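Local coordinates for protein Epf (Streptococcus pyogenes, PDB 4ES9) that is a streptococcal surface protein that probably serves as an adhesin, contributing to the attachment of the bacterium to its host, at residues A[217-222]-A[237-242]; A[102-107]-A[135-140]. All blocks are in the same frame, centred on the assembly; numbering follows the deposited sequence.

In the fold
Contacts 1 and 2 lie in different parts of an elongated chain, their centres 31 Å apart and their nearest atoms about 13 Å apart. Contact 2 belongs to the larger N-terminal domain, built on antiparallel sheets of six and seven strands, where the loop 135-140 reaches across to strand 97-104. Contact 1 follows later in the sequence, at the start of the C-terminal domain, whose three- and four-stranded sheets have the strand order of a fibronectin type III-like sandwich. Contact 2 is buried and relies on side-chain bonds to backbone; contact 1 is a more exposed backbone pairing. Neither contact includes a bound ligand.

Contact 1. Residues A[217-222]-A[237-242]; sequences PSQLDK and KSDDGR
Gln219 and Lys237 form an antiparallel hydrogen-bonded pair at the open end of the hairpin made by strands 219-224 and 231-237, in the three-stranded sheet of a fibronectin type III-like sandwich. Two backbone bonds close the pair: Gln219 N donates to Lys237 O and Lys237 N donates to Gln219 O, each 2.8 Å long. Farther along the hairpin, Asp221 and Lys222 both bond to Thr235, a classic beta bulge.

The aliphatic contacts lie on the face that carries Gln219 and Lys237. CG of Lys237 rests 3.8 Å from Gln219 CB, and its first torsion, wedging CG between N and C (chi1 64°), starts an extended chain that crosses the side chain of Asp221 at about a right angle. The methylene CD of Lys237 comes to 3.6 Å from Asp221 OD1. Beyond it the charged ends make a long salt bridge, NZ of Lys237 being 3.9 Å from the same oxygen. Leu220 points away from this pairing and packs on Val293, Phe307 and Phe309 of the four-stranded sheet.

Where the two strands part, a third residue takes over the polar ends: Asp248 receives the hydroxyl of Ser218 on one carboxylate oxygen and NH2 of Arg242 on the other, tying both segments together. The edge of the guanidinium faces the backbone, with NH1 3.7 Å from Ser218 N. A bend at chi2 (94°) swings the amide of Gln219 toward the departing loop, bringing OE1 to 3.3 Å from Ser238 CA.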
loop_
_atom_site.group_PDB
_atom_site.type_symbol
_atom_site.label_atom_id
_atom_site.label_comp_id
_atom_site.label_asym_id
_atom_site.label_seq_id
_atom_site.Cartn_x
_atom_site.Cartn_y
_atom_site.Cartn_z
ATOM N N PRO A 217 -12.988 7.051 6.105
ATOM C CA PRO A 217 -13.305 8.451 5.758
ATOM C C PRO A 217 -13.178 9.369 6.970
ATOM O O PRO A 217 -13.274 8.906 8.117
ATOM C CB PRO A 217 -14.771 8.383 5.276
ATOM C CG PRO A 217 -15.336 7.179 5.931
ATOM C CD PRO A 217 -14.186 6.186 6.015
ATOM N N SER A 218 -12.976 10.672 6.717
ATOM C CA SER A 218 -12.909 11.678 7.786
ATOM C C SER A 218 -14.278 11.859 8.456
ATOM O O SER A 218 -15.288 11.302 7.998
ATOM C CB SER A 218 -12.419 13.017 7.237
ATOM O OG SER A 218 -13.183 13.458 6.129
ATOM N N GLN A 219 -14.291 12.611 9.548
ATOM C CA GLN A 219 -15.494 12.952 10.300
ATOM C C GLN A 219 -15.692 14.452 10.267
ATOM O O GLN A 219 -14.715 15.196 10.174
ATOM C CB GLN A 219 -15.387 12.472 11.772
ATOM C CG GLN A 219 -15.275 10.955 11.963
ATOM C CD GLN A 219 -13.853 10.446 12.061
ATOM O OE1 GLN A 219 -13.038 10.927 12.856
ATOM N NE2 GLN A 219 -13.523 9.446 11.253
ATOM N N LEU A 220 -16.941 14.906 10.373
ATOM C CA LEU A 220 -17.212 16.333 10.440
ATOM C C LEU A 220 -16.998 16.817 11.870
ATOM O O LEU A 220 -17.684 16.355 12.777
ATOM C CB LEU A 220 -18.639 16.654 9.959
ATOM C CG LEU A 220 -19.038 18.150 9.964
ATOM C CD1 LEU A 220 -18.384 18.888 8.817
ATOM C CD2 LEU A 220 -20.532 18.309 9.881
ATOM N N ASP A 221 -16.031 17.720 12.076
ATOM C CA ASP A 221 -15.779 18.291 13.391
ATOM C C ASP A 221 -16.805 19.392 13.650
ATOM O O ASP A 221 -17.421 19.427 14.725
ATOM C CB ASP A 221 -14.335 18.827 13.523
ATOM C CG ASP A 221 -13.977 19.296 14.930
ATOM O OD1 ASP A 221 -14.329 18.595 15.901
ATOM O OD2 ASP A 221 -13.339 20.357 15.056
ATOM N N LYS A 222 -16.971 20.296 12.670
ATOM C CA LYS A 222 -17.915 21.402 12.729
ATOM C C LYS A 222 -18.217 21.900 11.317
ATOM O O LYS A 222 -17.423 21.725 10.390
ATOM C CB LYS A 222 -17.438 22.548 13.661
ATOM C CG LYS A 222 -16.209 23.339 13.233
ATOM C CD LYS A 222 -16.019 24.578 14.108
ATOM C CE LYS A 222 -14.816 25.381 13.665
ATOM N NZ LYS A 222 -14.425 26.391 14.679
ATOM N N LYS A 237 -12.119 16.092 10.685
ATOM C CA LYS A 237 -11.257 15.495 11.698
ATOM C C LYS A 237 -11.105 14.001 11.414
ATOM O O LYS A 237 -11.784 13.434 10.541
ATOM C CB LYS A 237 -11.778 15.745 13.132
ATOM C CG LYS A 237 -13.144 15.104 13.452
ATOM C CD LYS A 237 -13.508 15.253 14.927
ATOM C CE LYS A 237 -14.862 14.669 15.244
ATOM N NZ LYS A 237 -15.243 14.883 16.666
ATOM N N SER A 238 -10.221 13.371 12.179
ATOM C CA SER A 238 -9.963 11.952 12.081
ATOM C C SER A 238 -9.755 11.344 13.481
ATOM O O SER A 238 -9.197 11.987 14.368
ATOM C CB SER A 238 -8.756 11.707 11.191
ATOM O OG SER A 238 -8.659 10.332 10.880
ATOM N N ASP A 239 -10.211 10.108 13.667
ATOM C CA ASP A 239 -10.081 9.348 14.913
ATOM C C ASP A 239 -8.799 8.487 14.934
ATOM O O ASP A 239 -8.411 8.000 16.004
ATOM C CB ASP A 239 -11.309 8.428 15.104
ATOM C CG ASP A 239 -12.513 9.080 15.756
ATOM O OD1 ASP A 239 -12.329 10.101 16.468
ATOM O OD2 ASP A 239 -13.633 8.539 15.603
ATOM N N ASP A 240 -8.158 8.284 13.754
ATOM C CA ASP A 240 -6.980 7.417 13.640
ATOM C C ASP A 240 -5.675 8.170 13.265
ATOM O O ASP A 240 -4.708 7.533 12.839
ATOM C CB ASP A 240 -7.257 6.264 12.644
ATOM C CG ASP A 240 -7.684 6.647 11.223
ATOM O OD1 ASP A 240 -7.492 7.825 10.833
ATOM O OD2 ASP A 240 -8.190 5.761 10.496
ATOM N N GLY A 241 -5.641 9.493 13.461
ATOM C CA GLY A 241 -4.454 10.303 13.192
ATOM C C GLY A 241 -4.195 10.729 11.752
ATOM O O GLY A 241 -3.173 11.368 11.482
ATOM N N ARG A 242 -5.093 10.379 10.816
ATOM C CA ARG A 242 -4.982 10.756 9.402
ATOM C C ARG A 242 -5.097 12.289 9.267
ATOM O O ARG A 242 -5.936 12.891 9.938
ATOM C CB ARG A 242 -6.075 10.023 8.600
ATOM C CG ARG A 242 -6.010 10.198 7.090
ATOM C CD ARG A 242 -7.291 9.681 6.465
ATOM N NE ARG A 242 -7.421 10.101 5.070
ATOM C CZ ARG A 242 -8.574 10.231 4.428
ATOM N NH1 ARG A 242 -9.717 9.955 5.041
ATOM N NH2 ARG A 242 -8.592 10.610 3.157
#

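Contact 2. Residues A[102-107]-A[135-140]; sequences KVNTKS and SAFNKT
The loop leaving edge strand 127-135 meets strand 97-104 around Asn104, whose side-chain amide bonds both polar backbone groups of Phe137. OD1 of Asn104 accepts from Phe137 N at 2.7 Å, the N-H arriving in the carbonyl plane on a lone pair. ND2 of the same amide returns a bond to Phe137 O at 3.2 Å, again in the carbonyl plane and on a lone pair. With both ends engaged, the amide has its flip state and rotation fixed, and it pairs with Phe137 much as a neighbouring strand's backbone would. CB of Ala136 lies alongside, 3.6 Å from Asn104 OD1.

In the six-stranded sheet, strand 186-194 runs between strands 127-135 and 97-104, so the contact spans one intervening strand; the loop then continues to strand 144-146 at the other edge. Lys102 makes the second link. Its chain is extended beyond CG and carries NZ to Ser135 O, 2.8 Å away, a carbonyl also bonded by the hydroxyl of Ser187. The ammonium approaches tilted 32° from that carbonyl plane. A water accepts from NZ of Lys102 at 2.7 Å and from Ser135 N, bridging the two residues beside the direct bond.

Nearer the backbone, CB of Lys102 and CB of Phe137 touch at 4.0 Å. From there the ring of Phe137, its CG anti to N (chi1 158°), leads away from the strand to pack on Phe43, while the backbone N of Lys139 sits over the centre of one ring face, 3.6 Å above its plane.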
loop_
_atom_site.group_PDB
_atom_site.type_symbol
_atom_site.label_atom_id
_atom_site.label_comp_id
_atom_site.label_asym_id
_atom_site.label_seq_id
_atom_site.Cartn_x
_atom_site.Cartn_y
_atom_site.Cartn_z
ATOM N N LYS A 102 10.994 -7.801 -4.842
ATOM C CA LYS A 102 10.176 -6.599 -4.752
ATOM C C LYS A 102 8.979 -6.762 -5.683
ATOM O O LYS A 102 9.140 -6.941 -6.897
ATOM C CB LYS A 102 10.974 -5.330 -5.061
ATOM C CG LYS A 102 11.706 -4.836 -3.808
ATOM C CD LYS A 102 12.247 -3.427 -3.959
ATOM C CE LYS A 102 12.769 -2.928 -2.634
ATOM N NZ LYS A 102 13.032 -1.475 -2.665
ATOM N N VAL A 103 7.783 -6.759 -5.103
ATOM C CA VAL A 103 6.536 -6.850 -5.851
ATOM C C VAL A 103 5.965 -5.428 -5.807
ATOM O O VAL A 103 5.643 -4.916 -4.736
ATOM C CB VAL A 103 5.585 -7.960 -5.310
ATOM C CG1 VAL A 103 4.273 -7.998 -6.101
ATOM C CG2 VAL A 103 6.265 -9.328 -5.372
ATOM N N ASN A 104 5.958 -4.748 -6.955
ATOM C CA ASN A 104 5.542 -3.348 -7.017
ATOM C C ASN A 104 4.046 -3.151 -6.918
ATOM O O ASN A 104 3.245 -4.005 -7.310
ATOM C CB ASN A 104 6.060 -2.704 -8.313
ATOM C CG ASN A 104 7.522 -2.321 -8.285
ATOM O OD1 ASN A 104 8.194 -2.341 -7.243
ATOM N ND2 ASN A 104 8.050 -1.931 -9.441
ATOM N N THR A 105 3.677 -1.991 -6.402
ATOM C CA THR A 105 2.293 -1.531 -6.339
ATOM C C THR A 105 2.122 -0.462 -7.418
ATOM O O THR A 105 3.118 0.039 -7.970
ATOM C CB THR A 105 1.931 -0.933 -4.935
ATOM O OG1 THR A 105 2.508 0.373 -4.809
ATOM C CG2 THR A 105 2.328 -1.821 -3.774
ATOM N N LYS A 106 0.870 -0.067 -7.660
ATOM C CA LYS A 106 0.529 1.090 -8.478
ATOM C C LYS A 106 0.727 2.319 -7.582
ATOM O O LYS A 106 1.084 2.171 -6.399
ATOM C CB LYS A 106 -0.902 0.972 -9.038
ATOM C CG LYS A 106 -0.953 0.051 -10.267
ATOM C CD LYS A 106 -0.929 0.875 -11.595
ATOM C CE LYS A 106 0.037 0.364 -12.639
ATOM N NZ LYS A 106 0.109 1.281 -13.799
ATOM N N SER A 107 0.526 3.511 -8.123
ATOM C CA SER A 107 0.751 4.732 -7.365
ATOM C C SER A 107 -0.194 4.820 -6.136
ATOM O O SER A 107 -1.409 4.697 -6.280
ATOM C CB SER A 107 0.613 5.951 -8.275
ATOM O OG SER A 107 1.121 7.100 -7.625
ATOM N N SER A 135 10.706 0.928 -1.280
ATOM C CA SER A 135 10.529 1.745 -2.479
ATOM C C SER A 135 10.215 0.808 -3.625
ATOM O O SER A 135 10.575 -0.373 -3.546
ATOM C CB SER A 135 11.794 2.540 -2.797
ATOM O OG SER A 135 12.898 1.685 -3.054
ATOM N N ALA A 136 9.591 1.320 -4.692
ATOM C CA ALA A 136 9.311 0.465 -5.844
ATOM C C ALA A 136 10.628 -0.011 -6.482
ATOM O O ALA A 136 11.640 0.698 -6.418
ATOM C CB ALA A 136 8.475 1.230 -6.871
ATOM N N PHE A 137 10.624 -1.210 -7.071
ATOM C CA PHE A 137 11.744 -1.679 -7.881
ATOM C C PHE A 137 11.834 -0.683 -9.057
ATOM O O PHE A 137 10.806 -0.393 -9.671
ATOM C CB PHE A 137 11.535 -3.143 -8.318
ATOM C CG PHE A 137 12.310 -3.590 -9.536
ATOM C CD1 PHE A 137 13.704 -3.511 -9.569
ATOM C CD2 PHE A 137 11.657 -4.166 -10.622
ATOM C CE1 PHE A 137 14.423 -3.944 -10.692
ATOM C CE2 PHE A 137 12.387 -4.625 -11.732
ATOM C CZ PHE A 137 13.757 -4.516 -11.753
ATOM N N ASN A 138 13.001 -0.044 -9.259
ATOM C CA ASN A 138 13.124 1.049 -10.253
ATOM C C ASN A 138 13.291 0.587 -11.719
ATOM O O ASN A 138 13.546 1.432 -12.589
ATOM C CB ASN A 138 14.247 2.038 -9.870
ATOM C CG ASN A 138 15.669 1.599 -10.115
ATOM O OD1 ASN A 138 15.963 0.523 -10.655
ATOM N ND2 ASN A 138 16.604 2.442 -9.719
ATOM N N LYS A 139 13.125 -0.719 -11.994
ATOM C CA LYS A 139 13.144 -1.307 -13.342
ATOM C C LYS A 139 14.514 -1.177 -14.051
ATOM O O LYS A 139 14.578 -0.971 -15.262
ATOM C CB LYS A 139 12.011 -0.715 -14.212
ATOM C CG LYS A 139 10.622 -0.849 -13.581
ATOM C CD LYS A 139 9.524 -0.378 -14.509
ATOM C CE LYS A 139 9.193 -1.414 -15.547
ATOM N NZ LYS A 139 8.758 -2.683 -14.906
ATOM N N THR A 140 15.610 -1.335 -13.295
ATOM C CA THR A 140 16.972 -1.323 -13.842
ATOM C C THR A 140 17.740 -2.504 -13.228
ATOM O O THR A 140 17.372 -2.969 -12.137
ATOM C CB THR A 140 17.716 0.036 -13.612
ATOM O OG1 THR A 140 18.100 0.152 -12.244
ATOM C CG2 THR A 140 16.898 1.272 -14.037
HETATM O O HOH W 1 13.334 -0.259 -0.317
#